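Local coordinates for protein bottromycin amidohydrolase (Streptomyces purpureus, PDB 6I5S) that probably hydrolyses an amide bond in a thiazoline-containing intermediate, at a two-zinc active site, and so acts as gatekeeper of bottromycin biosynthesis, at residues A[353-356]-A[357-360]; A[102-105]-A[106-110]; A[445-448]-A[449-453]; A[370-373]-A[374-378]; A[427-431]-A[432-436]. All blocks are in the same frame, centred on the assembly; numbering follows the deposited sequence.

Contact 1: A[353-356]-A[357-360]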
loop_
_atom_site.group_PDB
_atom_site.type_symbol
_atom_site.label_atom_id
_atom_site.label_comp_id
_atom_site.label_asym_id
_atom_site.label_seq_id
_atom_site.Cartn_x
_atom_site.Cartn_y
_atom_site.Cartn_z
ATOM N N PHE A 353 10.156 10.963 0.503
ATOM C CA PHE A 353 10.943 10.007 -0.278
ATOM C C PHE A 353 10.343 8.612 -0.320
ATOM O O PHE A 353 11.029 7.656 -0.701
ATOM C CB PHE A 353 12.390 10.008 0.233
ATOM C CG PHE A 353 13.003 11.343 0.047
ATOM C CD1 PHE A 353 13.255 11.812 -1.234
ATOM C CD2 PHE A 353 13.226 12.172 1.112
ATOM C CE1 PHE A 353 13.772 13.075 -1.440
ATOM C CE2 PHE A 353 13.752 13.442 0.904
ATOM C CZ PHE A 353 14.018 13.882 -0.370
ATOM N N VAL A 354 9.049 8.485 -0.006
ATOM C CA VAL A 354 8.295 7.245 -0.202
ATOM C C VAL A 354 7.335 7.497 -1.360
ATOM O O VAL A 354 6.298 8.130 -1.169
ATOM C CB VAL A 354 7.576 6.814 1.058
ATOM C CG1 VAL A 354 6.977 5.432 0.845
ATOM C CG2 VAL A 354 8.562 6.813 2.248
ATOM N N VAL A 355 7.715 7.048 -2.558
ATOM C CA VAL A 355 7.020 7.417 -3.792
ATOM C C VAL A 355 6.002 6.339 -4.115
ATOM O O VAL A 355 6.359 5.168 -4.265
ATOM C CB VAL A 355 8.004 7.594 -4.958
ATOM C CG1 VAL A 355 7.258 7.944 -6.296
ATOM C CG2 VAL A 355 9.024 8.693 -4.655
ATOM N N ALA A 356 4.733 6.744 -4.262
ATOM C CA ALA A 356 3.678 5.797 -4.639
ATOM C C ALA A 356 4.060 5.012 -5.902
ATOM O O ALA A 356 4.301 5.584 -6.969
ATOM C CB ALA A 356 2.343 6.544 -4.876
ATOM N N GLY A 357 4.054 3.694 -5.791
ATOM C CA GLY A 357 4.460 2.841 -6.881
ATOM C C GLY A 357 5.787 2.142 -6.605
ATOM O O GLY A 357 5.835 0.976 -6.167
ATOM N N PRO A 358 6.903 2.835 -6.829
ATOM C CA PRO A 358 8.201 2.180 -6.546
ATOM C C PRO A 358 8.359 1.770 -5.096
ATOM O O PRO A 358 8.978 0.742 -4.830
ATOM C CB PRO A 358 9.235 3.251 -6.936
ATOM C CG PRO A 358 8.492 4.250 -7.732
ATOM C CD PRO A 358 7.070 4.194 -7.351
ATOM N N SER A 359 7.791 2.538 -4.163
ATOM C CA SER A 359 7.929 2.232 -2.733
ATOM C C SER A 359 7.297 0.885 -2.389
ATOM O O SER A 359 7.712 0.222 -1.411
ATOM C CB SER A 359 7.298 3.337 -1.874
ATOM O OG SER A 359 5.909 3.498 -2.104
ATOM N N PHE A 360 6.282 0.482 -3.149
ATOM C CA PHE A 360 5.686 -0.834 -2.932
ATOM C C PHE A 360 6.745 -1.924 -3.104
ATOM O O PHE A 360 6.860 -2.855 -2.287
ATOM C CB PHE A 360 4.521 -1.056 -3.892
ATOM C CG PHE A 360 3.796 -2.333 -3.659
ATOM C CD1 PHE A 360 2.924 -2.412 -2.603
ATOM C CD2 PHE A 360 4.056 -3.465 -4.403
ATOM C CE1 PHE A 360 2.244 -3.594 -2.318
ATOM C CE2 PHE A 360 3.359 -4.651 -4.144
ATOM C CZ PHE A 360 2.469 -4.711 -3.082
#
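Ser359 sets OG between its own backbone N and carbonyl carbon (chi1 61°), a rotation that tips the hydroxyl back onto the carbonyl of Val355, while Val354 directs CG1 away from its backbone N (chi1 -172°) and against the serine CB. The result illustrates how one carbonyl oxygen can fasten the start of a helix twice over. Val355 O receives Ser359 N at 3.0 Å, nearly in line with the carbonyl bond, and Ser359 OG at 2.8 Å, the hydroxyl standing 62° above the carbonyl plane. Because the two donors come from one residue, the bonds fix the serine rotation and the turn together, and a buried carbonyl is satisfied. Val354 CG1 presses on Ser359 CB at 3.4 Å, tighter than an ordinary carbon-carbon contact, and the same CB also touches the Val355 carbonyl oxygen. Lower down the turn, Val355 CG1 meets Pro358 CD at 3.9 Å, the two side chains slanting across each other. The chain turns the corner at Gly357, with positive phi, where any CB would run into the carbonyl oxygen of Ala356, and directly after it enters helix 358-369. The loop also carries the zinc ligand Asp348, and the side chain of Val354 comes within about 10 Å of a zinc ion. Strand 342-343 precedes this loop; Val355 packs on Val292 of helix 290-295, Trp304 of helix 301-313 and Arg441 of helix 431-444, and Pro358 on Trp438 of that last helix.

Contact 2: A[102-105]-A[106-110]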
loop_
_atom_site.group_PDB
_atom_site.type_symbol
_atom_site.label_atom_id
_atom_site.label_comp_id
_atom_site.label_asym_id
_atom_site.label_seq_id
_atom_site.Cartn_x
_atom_site.Cartn_y
_atom_site.Cartn_z
ATOM N N ASP A 102 -0.178 9.892 -7.677
ATOM C CA ASP A 102 -0.082 8.668 -6.889
ATOM C C ASP A 102 -0.822 7.514 -7.552
ATOM O O ASP A 102 -0.357 6.372 -7.515
ATOM C CB ASP A 102 -0.660 8.891 -5.490
ATOM C CG ASP A 102 -0.056 10.071 -4.765
ATOM O OD1 ASP A 102 1.073 10.486 -5.094
ATOM O OD2 ASP A 102 -0.679 10.578 -3.783
ATOM N N LEU A 103 -2.020 7.772 -8.088
ATOM C CA LEU A 103 -2.805 6.710 -8.696
ATOM C C LEU A 103 -2.063 6.105 -9.885
ATOM O O LEU A 103 -2.016 4.880 -10.055
ATOM C CB LEU A 103 -4.176 7.270 -9.118
ATOM C CG LEU A 103 -5.129 7.725 -7.972
ATOM C CD1 LEU A 103 -6.340 8.397 -8.568
ATOM C CD2 LEU A 103 -5.535 6.544 -7.139
ATOM N N VAL A 104 -1.443 6.955 -10.701
ATOM C CA VAL A 104 -0.681 6.473 -11.851
ATOM C C VAL A 104 0.548 5.697 -11.416
ATOM O O VAL A 104 0.837 4.627 -11.963
ATOM C CB VAL A 104 -0.322 7.649 -12.788
ATOM C CG1 VAL A 104 0.660 7.138 -13.873
ATOM C CG2 VAL A 104 -1.596 8.269 -13.432
ATOM N N GLY A 105 1.269 6.197 -10.401
ATOM C CA GLY A 105 2.424 5.476 -9.878
ATOM C C GLY A 105 2.073 4.082 -9.405
ATOM O O GLY A 105 2.769 3.109 -9.725
ATOM N N LEU A 106 0.954 3.949 -8.673
ATOM C CA LEU A 106 0.540 2.621 -8.240
ATOM C C LEU A 106 0.277 1.701 -9.426
ATOM O O LEU A 106 0.813 0.577 -9.456
ATOM C CB LEU A 106 -0.684 2.710 -7.321
ATOM C CG LEU A 106 -0.434 3.402 -5.988
ATOM C CD1 LEU A 106 -1.744 3.653 -5.267
ATOM C CD2 LEU A 106 0.505 2.616 -5.089
ATOM N N LEU A 107 -0.533 2.163 -10.426
ATOM C CA LEU A 107 -0.909 1.304 -11.541
ATOM C C LEU A 107 0.314 0.825 -12.297
ATOM O O LEU A 107 0.409 -0.335 -12.687
ATOM C CB LEU A 107 -1.800 2.074 -12.515
ATOM C CG LEU A 107 -3.224 2.301 -12.023
ATOM C CD1 LEU A 107 -3.910 3.196 -13.072
ATOM C CD2 LEU A 107 -3.926 0.969 -11.856
ATOM N N VAL A 108 1.238 1.735 -12.542
ATOM C CA VAL A 108 2.437 1.409 -13.330
ATOM C C VAL A 108 3.234 0.291 -12.669
ATOM O O VAL A 108 3.926 -0.481 -13.345
ATOM C CB VAL A 108 3.280 2.700 -13.488
ATOM C CG1 VAL A 108 4.735 2.389 -13.728
ATOM C CG2 VAL A 108 2.694 3.559 -14.590
ATOM N N HIS A 109 3.129 0.165 -11.345
ATOM C CA HIS A 109 3.887 -0.817 -10.603
ATOM C C HIS A 109 3.059 -2.027 -10.219
ATOM O O HIS A 109 3.524 -2.835 -9.397
ATOM C CB HIS A 109 4.548 -0.166 -9.374
ATOM C CG HIS A 109 5.624 0.782 -9.783
ATOM N ND1 HIS A 109 5.376 2.092 -10.114
ATOM C CD2 HIS A 109 6.957 0.584 -9.980
ATOM C CE1 HIS A 109 6.499 2.660 -10.531
ATOM N NE2 HIS A 109 7.474 1.768 -10.459
ATOM N N GLY A 110 1.899 -2.201 -10.865
ATOM C CA GLY A 110 1.083 -3.393 -10.691
ATOM C C GLY A 110 0.134 -3.339 -9.518
ATOM O O GLY A 110 -0.478 -4.354 -9.172
#
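Between Asp102 and Val108 the backbone is regular alpha helix, with Leu106 N, Leu107 N and Val108 N bonded to Asp102 O, Leu103 O and Val104 O at 3.0, 3.1 and 3.0 Å. One step on, a side chain takes over much of the backbone's work: His109 ND1 donates to Gly105 O at 2.8 Å, with an N-H...O angle of 169°, whereas His109 N reaches that oxygen only weakly. The carbonyl oxygen lies at the ring edge, just 3° out of the imidazole plane, so the bond fixes the rotation of the ring. A chi1 of -69° puts CG beside the backbone N and folds the ring back along the helix. A phenylalanine here would probably leave the Gly105 carbonyl with little more than that weak backbone bond, and the ring without this hold on its rotation. On another flank Val104 CG1 touches Val108 CG2 at 4.2 Å, the two slanting past each other. Gly110, with positive phi, closes the helix in a Schellman motif, Gly110 N returning to Leu107 O and Val111 N to Leu106 O. The carboxylate of Asp102 turns away from this turn, to Ser98 N and a salt bridge with Arg300. Helix 100-108 is the crossover between parallel strands 84-95 and 111-116: Leu106 packs on Val111 and Tyr114 of the second strand, while Val104 and Val108 lie against Leu437 of helix 431-444.

Contact 3: A[445-448]-A[449-453]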
loop_
_atom_site.group_PDB
_atom_site.type_symbol
_atom_site.label_atom_id
_atom_site.label_comp_id
_atom_site.label_asym_id
_atom_site.label_seq_id
_atom_site.Cartn_x
_atom_site.Cartn_y
_atom_site.Cartn_z
ATOM N N ALA A 445 5.374 16.343 -13.279
ATOM C CA ALA A 445 6.020 16.859 -12.090
ATOM C C ALA A 445 7.293 17.626 -12.405
ATOM O O ALA A 445 7.906 18.187 -11.498
ATOM C CB ALA A 445 6.325 15.712 -11.147
ATOM N N GLY A 446 7.723 17.659 -13.658
ATOM C CA GLY A 446 8.888 18.437 -14.035
ATOM C C GLY A 446 10.173 17.666 -14.152
ATOM O O GLY A 446 11.230 18.279 -14.306
ATOM N N LEU A 447 10.136 16.353 -14.041
ATOM C CA LEU A 447 11.339 15.548 -14.162
ATOM C C LEU A 447 11.390 14.952 -15.558
ATOM O O LEU A 447 10.394 14.412 -16.036
ATOM C CB LEU A 447 11.359 14.439 -13.115
ATOM C CG LEU A 447 12.656 13.626 -13.131
ATOM C CD1 LEU A 447 13.805 14.457 -12.698
ATOM C CD2 LEU A 447 12.478 12.417 -12.207
ATOM N N ASP A 448 12.550 15.058 -16.200
ATOM C CA ASP A 448 12.804 14.423 -17.469
ATOM C C ASP A 448 12.573 12.924 -17.336
ATOM O O ASP A 448 13.272 12.270 -16.549
ATOM C CB ASP A 448 14.245 14.715 -17.885
ATOM C CG ASP A 448 14.564 14.237 -19.267
ATOM O OD1 ASP A 448 13.839 13.376 -19.807
ATOM O OD2 ASP A 448 15.580 14.719 -19.797
ATOM N N PRO A 449 11.641 12.336 -18.090
ATOM C CA PRO A 449 11.403 10.887 -17.964
ATOM C C PRO A 449 12.637 10.040 -18.160
ATOM O O PRO A 449 12.695 8.934 -17.620
ATOM C CB PRO A 449 10.365 10.607 -19.066
ATOM C CG PRO A 449 9.803 11.907 -19.391
ATOM C CD PRO A 449 10.838 12.934 -19.161
ATOM N N SER A 450 13.622 10.489 -18.945
ATOM C CA SER A 450 14.803 9.661 -19.113
ATOM C C SER A 450 15.624 9.542 -17.832
ATOM O O SER A 450 16.520 8.695 -17.764
ATOM C CB SER A 450 15.648 10.233 -20.256
ATOM O OG SER A 450 15.957 11.585 -19.991
ATOM N N ALA A 451 15.352 10.366 -16.824
ATOM C CA ALA A 451 16.047 10.256 -15.547
ATOM C C ALA A 451 15.555 9.103 -14.675
ATOM O O ALA A 451 16.208 8.802 -13.657
ATOM C CB ALA A 451 15.895 11.560 -14.774
ATOM N N TRP A 452 14.409 8.468 -15.007
ATOM C CA TRP A 452 13.831 7.445 -14.130
ATOM C C TRP A 452 13.124 6.385 -14.987
ATOM O O TRP A 452 11.878 6.387 -15.185
ATOM C CB TRP A 452 12.866 8.039 -13.094
ATOM C CG TRP A 452 12.533 7.123 -11.943
ATOM C CD1 TRP A 452 12.685 5.749 -11.868
ATOM C CD2 TRP A 452 12.009 7.521 -10.677
ATOM N NE1 TRP A 452 12.328 5.300 -10.620
ATOM C CE2 TRP A 452 11.875 6.355 -9.886
ATOM C CE3 TRP A 452 11.618 8.745 -10.136
ATOM C CZ2 TRP A 452 11.399 6.388 -8.599
ATOM C CZ3 TRP A 452 11.128 8.769 -8.864
ATOM C CH2 TRP A 452 11.044 7.605 -8.096
ATOM N N ALA A 453 13.915 5.418 -15.473
ATOM C CA ALA A 453 13.346 4.356 -16.300
ATOM C C ALA A 453 12.382 3.493 -15.500
ATOM O O ALA A 453 12.605 3.190 -14.319
ATOM C CB ALA A 453 14.444 3.473 -16.875
#
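Asp448 and Ser450 stand side by side at the surface, the serine hydroxyl and its backbone N both approaching one face of the aspartate carboxylate. Asp448 OD1 takes Ser450 OG at 2.8 Å and Ser450 N at 3.0 Å, and both donors lie well above the plane, the hydroxyl by 60°. Two bonds to one oxygen from a single residue hold the carboxylate over the start of the turn. The aspartate gets there by extending CG away from its backbone N (chi1 -173°), while the serine keeps OG between its backbone N and carbonyl carbon, facing back toward the acid. The bond from Ser450 N to OD1 makes an Asx turn, a familiar way of starting a helical turn with an acid. It is reinforced by the main chain, since Ala451 N donates to Asp448 O at 2.8 Å and a 3-10 segment starts at Pro449. This turn follows helix 431-444, which ends in a Schellman motif at Gly446, so the chain leaves one helix and reverses into a short 3-10 turn. Beneath the polar side, Leu447 spreads its two methyl groups: CD1 touches Ala451 CB at 4.1 Å, and CD2 comes to the edge of the Trp452 indole, 4.3 Å from CE3 and near the ring plane. The indole itself is buried, NE1 bonded to Ala456 O and the ring meeting Trp438 edge-to-face. Pro449 touches Ser439 and Ser443 of helix 431-444.

Contact 4: A[370-373]-A[374-378]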
loop_
_atom_site.group_PDB
_atom_site.type_symbol
_atom_site.label_atom_id
_atom_site.label_comp_id
_atom_site.label_asym_id
_atom_site.label_seq_id
_atom_site.Cartn_x
_atom_site.Cartn_y
_atom_site.Cartn_z
ATOM N N ALA A 370 14.839 -9.242 4.965
ATOM C CA ALA A 370 14.654 -9.808 6.298
ATOM C C ALA A 370 14.507 -11.321 6.299
ATOM O O ALA A 370 14.551 -11.928 7.380
ATOM C CB ALA A 370 13.432 -9.160 6.956
ATOM N N GLY A 371 14.397 -11.947 5.126
ATOM C CA GLY A 371 14.351 -13.402 5.014
ATOM C C GLY A 371 13.031 -13.961 4.493
ATOM O O GLY A 371 12.926 -15.185 4.337
ATOM N N LEU A 372 12.038 -13.147 4.189
ATOM C CA LEU A 372 10.793 -13.671 3.645
ATOM C C LEU A 372 11.028 -14.191 2.232
ATOM O O LEU A 372 11.675 -13.537 1.406
ATOM C CB LEU A 372 9.721 -12.586 3.612
ATOM C CG LEU A 372 8.354 -13.017 4.153
ATOM C CD1 LEU A 372 8.454 -13.340 5.571
ATOM C CD2 LEU A 372 7.303 -11.924 3.891
ATOM N N GLY A 373 10.474 -15.368 1.932
ATOM C CA GLY A 373 10.580 -15.917 0.600
ATOM C C GLY A 373 9.614 -15.284 -0.420
ATOM O O GLY A 373 8.755 -14.444 -0.101
ATOM N N PHE A 374 9.756 -15.744 -1.681
ATOM C CA PHE A 374 8.972 -15.200 -2.778
ATOM C C PHE A 374 7.481 -15.453 -2.554
ATOM O O PHE A 374 6.652 -14.548 -2.700
ATOM C CB PHE A 374 9.410 -15.814 -4.115
ATOM C CG PHE A 374 8.506 -15.462 -5.246
ATOM C CD1 PHE A 374 8.521 -14.194 -5.793
ATOM C CD2 PHE A 374 7.635 -16.390 -5.777
ATOM C CE1 PHE A 374 7.689 -13.867 -6.801
ATOM C CE2 PHE A 374 6.780 -16.040 -6.821
ATOM C CZ PHE A 374 6.812 -14.791 -7.324
ATOM N N GLY A 375 7.132 -16.694 -2.222
ATOM C CA GLY A 375 5.733 -17.046 -2.012
ATOM C C GLY A 375 5.102 -16.252 -0.892
ATOM O O GLY A 375 3.981 -15.764 -1.028
ATOM N N ALA A 376 5.815 -16.120 0.239
ATOM C CA ALA A 376 5.294 -15.382 1.380
ATOM C C ALA A 376 5.069 -13.917 1.036
ATOM O O ALA A 376 4.042 -13.322 1.408
ATOM C CB ALA A 376 6.254 -15.524 2.568
ATOM N N VAL A 377 6.027 -13.303 0.347
ATOM C CA VAL A 377 5.857 -11.883 0.080
ATOM C C VAL A 377 4.784 -11.675 -0.990
ATOM O O VAL A 377 3.987 -10.714 -0.922
ATOM C CB VAL A 377 7.218 -11.255 -0.278
ATOM C CG1 VAL A 377 7.635 -11.615 -1.690
ATOM C CG2 VAL A 377 7.176 -9.774 -0.069
ATOM N N LEU A 378 4.661 -12.614 -1.929
ATOM C CA LEU A 378 3.570 -12.515 -2.894
ATOM C C LEU A 378 2.205 -12.645 -2.213
ATOM O O LEU A 378 1.261 -11.906 -2.534
ATOM C CB LEU A 378 3.706 -13.575 -3.979
ATOM C CG LEU A 378 2.659 -13.479 -5.114
ATOM C CD1 LEU A 378 2.686 -12.120 -5.823
ATOM C CD2 LEU A 378 2.799 -14.610 -6.109
#
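Gly373 O is the polar atom on which this turn closes: Val377 N donates to it at 3.0 Å with an N-H...O angle of 160°, the donor tilted slightly from the carbonyl plane. The valine side chain settles round the same oxygen. Its CG1 lies between the backbone N and the carbonyl carbon (chi1 76°), which brings that methyl to 3.4 Å from Gly373 O and shields the bond from the side. Leu372 approaches from the residue before, its side chain running alongside the first turn. CG touches Ala376 CB at 3.6 Å, and CD2 reaches on to Val377 CB at 4.2 Å. The leucine chi1 of -133° lies away from the staggered values, which may reflect the close seat against Ala376 CB. With Gly373 at the N-cap, Leu372 precedes the cap and Val377 is the fourth residue after it, so their contact is a hydrophobic staple, a motif in which apolar residues clasp the first turn of a helix. Gly373 has no side chain to cap the turn, although the backbone would leave room for one. Phe374 carries its ring away from the turn, to Asp410. The linker is a tight join between two helices: Gly371, at positive phi, ends helix 358-369 in a Schellman motif, and three residues later helix 374-381 begins, with Leu372 and the N-cap Gly373 between. Val377 packs back on Ile364 and Thr368, bringing the second helix against the first.

Contact 5: A[427-431]-A[432-436]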
loop_
_atom_site.group_PDB
_atom_site.type_symbol
_atom_site.label_atom_id
_atom_site.label_comp_id
_atom_site.label_asym_id
_atom_site.label_seq_id
_atom_site.Cartn_x
_atom_site.Cartn_y
_atom_site.Cartn_z
ATOM N N VAL A 427 -9.124 -3.712 -18.306
ATOM C CA VAL A 427 -8.361 -2.928 -19.280
ATOM C C VAL A 427 -6.917 -3.405 -19.234
ATOM O O VAL A 427 -6.292 -3.403 -18.167
ATOM C CB VAL A 427 -8.438 -1.426 -18.977
ATOM C CG1 VAL A 427 -7.479 -0.651 -19.845
ATOM C CG2 VAL A 427 -9.864 -0.913 -19.106
ATOM N N PHE A 428 -6.373 -3.756 -20.378
ATOM C CA PHE A 428 -4.998 -4.259 -20.436
ATOM C C PHE A 428 -4.056 -3.123 -20.794
ATOM O O PHE A 428 -4.058 -2.640 -21.927
ATOM C CB PHE A 428 -4.843 -5.382 -21.455
ATOM C CG PHE A 428 -3.460 -6.040 -21.430
ATOM C CD1 PHE A 428 -3.057 -6.776 -20.324
ATOM C CD2 PHE A 428 -2.577 -5.948 -22.519
ATOM C CE1 PHE A 428 -1.810 -7.379 -20.276
ATOM C CE2 PHE A 428 -1.325 -6.558 -22.472
ATOM C CZ PHE A 428 -0.943 -7.290 -21.370
ATOM N N LEU A 429 -3.216 -2.748 -19.849
ATOM C CA LEU A 429 -2.135 -1.789 -20.065
ATOM C C LEU A 429 -0.894 -2.583 -20.438
ATOM O O LEU A 429 -0.321 -3.260 -19.570
ATOM C CB LEU A 429 -1.864 -0.967 -18.816
ATOM C CG LEU A 429 -3.106 -0.283 -18.150
ATOM C CD1 LEU A 429 -2.772 0.346 -16.839
ATOM C CD2 LEU A 429 -3.688 0.736 -19.150
ATOM N N ASP A 430 -0.454 -2.484 -21.696
ATOM C CA ASP A 430 0.744 -3.195 -22.098
ATOM C C ASP A 430 1.997 -2.412 -21.702
ATOM O O ASP A 430 1.940 -1.351 -21.095
ATOM C CB ASP A 430 0.727 -3.545 -23.603
ATOM C CG ASP A 430 0.828 -2.357 -24.521
ATOM O OD1 ASP A 430 1.306 -1.290 -24.134
ATOM O OD2 ASP A 430 0.404 -2.482 -25.703
ATOM N N GLY A 431 3.163 -2.965 -22.029
ATOM C CA GLY A 431 4.399 -2.374 -21.551
ATOM C C GLY A 431 4.615 -0.977 -22.083
ATOM O O GLY A 431 5.142 -0.121 -21.393
ATOM N N GLU A 432 4.187 -0.717 -23.321
ATOM C CA GLU A 432 4.333 0.626 -23.846
ATOM C C GLU A 432 3.363 1.572 -23.181
ATOM O O GLU A 432 3.703 2.728 -22.949
ATOM C CB GLU A 432 4.149 0.635 -25.382
ATOM C CG GLU A 432 5.269 -0.127 -26.119
ATOM C CD GLU A 432 5.314 0.137 -27.626
ATOM O OE1 GLU A 432 4.352 0.724 -28.157
ATOM O OE2 GLU A 432 6.315 -0.244 -28.275
ATOM N N ASP A 433 2.147 1.104 -22.875
ATOM C CA ASP A 433 1.209 1.897 -22.071
ATOM C C ASP A 433 1.807 2.236 -20.713
ATOM O O ASP A 433 1.659 3.356 -20.223
ATOM C CB ASP A 433 -0.080 1.131 -21.824
ATOM C CG ASP A 433 -0.904 0.898 -23.098
ATOM O OD1 ASP A 433 -0.892 1.768 -24.023
ATOM O OD2 ASP A 433 -1.560 -0.166 -23.155
ATOM N N LEU A 434 2.477 1.272 -20.100
ATOM C CA LEU A 434 3.033 1.492 -18.754
ATOM C C LEU A 434 4.195 2.467 -18.825
ATOM O O LEU A 434 4.288 3.389 -18.010
ATOM C CB LEU A 434 3.435 0.164 -18.112
ATOM C CG LEU A 434 2.353 -0.864 -17.860
ATOM C CD1 LEU A 434 2.919 -2.193 -17.446
ATOM C CD2 LEU A 434 1.383 -0.358 -16.787
ATOM N N ASP A 435 5.066 2.325 -19.840
ATOM C CA ASP A 435 6.138 3.284 -20.035
ATOM C C ASP A 435 5.590 4.686 -20.221
ATOM O O ASP A 435 6.160 5.656 -19.710
ATOM C CB ASP A 435 6.949 2.912 -21.277
ATOM C CG ASP A 435 7.773 1.652 -21.122
ATOM O OD1 ASP A 435 7.977 1.143 -20.022
ATOM O OD2 ASP A 435 8.282 1.178 -22.187
ATOM N N ARG A 436 4.529 4.818 -21.041
ATOM C CA ARG A 436 4.001 6.136 -21.355
ATOM C C ARG A 436 3.357 6.782 -20.119
ATOM O O ARG A 436 3.509 7.989 -19.886
ATOM C CB ARG A 436 2.981 6.001 -22.496
ATOM C CG ARG A 436 2.376 7.286 -23.015
ATOM C CD ARG A 436 1.517 7.020 -24.265
ATOM N NE ARG A 436 2.277 6.350 -25.329
ATOM C CZ ARG A 436 2.026 5.135 -25.818
ATOM N NH1 ARG A 436 1.013 4.398 -25.365
ATOM N NH2 ARG A 436 2.796 4.653 -26.785
#
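Asp430 overlaps the side chain of Asp433, the two crossing at about a right angle with their carboxylate planes only 14° apart. Each acid serves the other's backbone. Asp433 N donates to Asp430 OD1 at 2.8 Å, and Asp430 N donates in return to Asp433 OD2 at 3.0 Å, meeting it on the anti side and somewhat out of the plane. Asp430 places CG between its backbone N and carbonyl carbon (chi1 68°), the crowded position, which swings OD1 over the open end of the helix. This reciprocal pair is a capping box, with Asp430 at the N-cap of helix 431-444. Its price is that Asp430 OD1 and Asp433 OD2 come within 3.2 Å, like charges that are probably eased by the helix N-terminus and by arginines: Arg34 forms a salt bridge with Asp433 OD2, and Arg436 NH1 lies 3.5 Å from Asp433 OD1 in another. With an alanine in place of Asp430, Asp433 N would probably lose its side-chain acceptor, leaving of the capping box only the bond from the backbone N at this position to Asp433 OD2. Next to the box, Asp430 O takes Leu434 N at 2.9 Å and Gly431 O takes Asp435 N at 2.9 Å, carrying the helix onward. Leu429 and Leu434 pack across the turn, CB to CD2 at 3.9 Å, adding an apolar contact to the polar box. Strand 427-430 meets the start of the helix at 75°, and it pairs antiparallel with strand 421-424, on whose Val422 and Val424 the leucines rest.

Overall arrangement
Contacts 1 and 2 are buried and touch directly, Gly357 and Pro358 lying against the His109 ring; contacts 3 and 4 are at the surface, and contact 5 is partly buried. Helix 431-444 connects several of them: contact 5 starts it, contact 3 follows its end, and contact 2 packs against it, Val108 meeting Leu434 of contact 5. Contact 3 reaches inward by Trp452 to contact 1. Contacts 1 and 4 bracket helix 358-369. The chemistry follows position: the buried pair satisfies carbonyl oxygens with hydroxyl or imidazole donors, contacts 3 and 5 use aspartates, from exposed Asp448 to buried Asp433, to start a 3-10 turn and a helix, and contact 4 relies on an apolar staple.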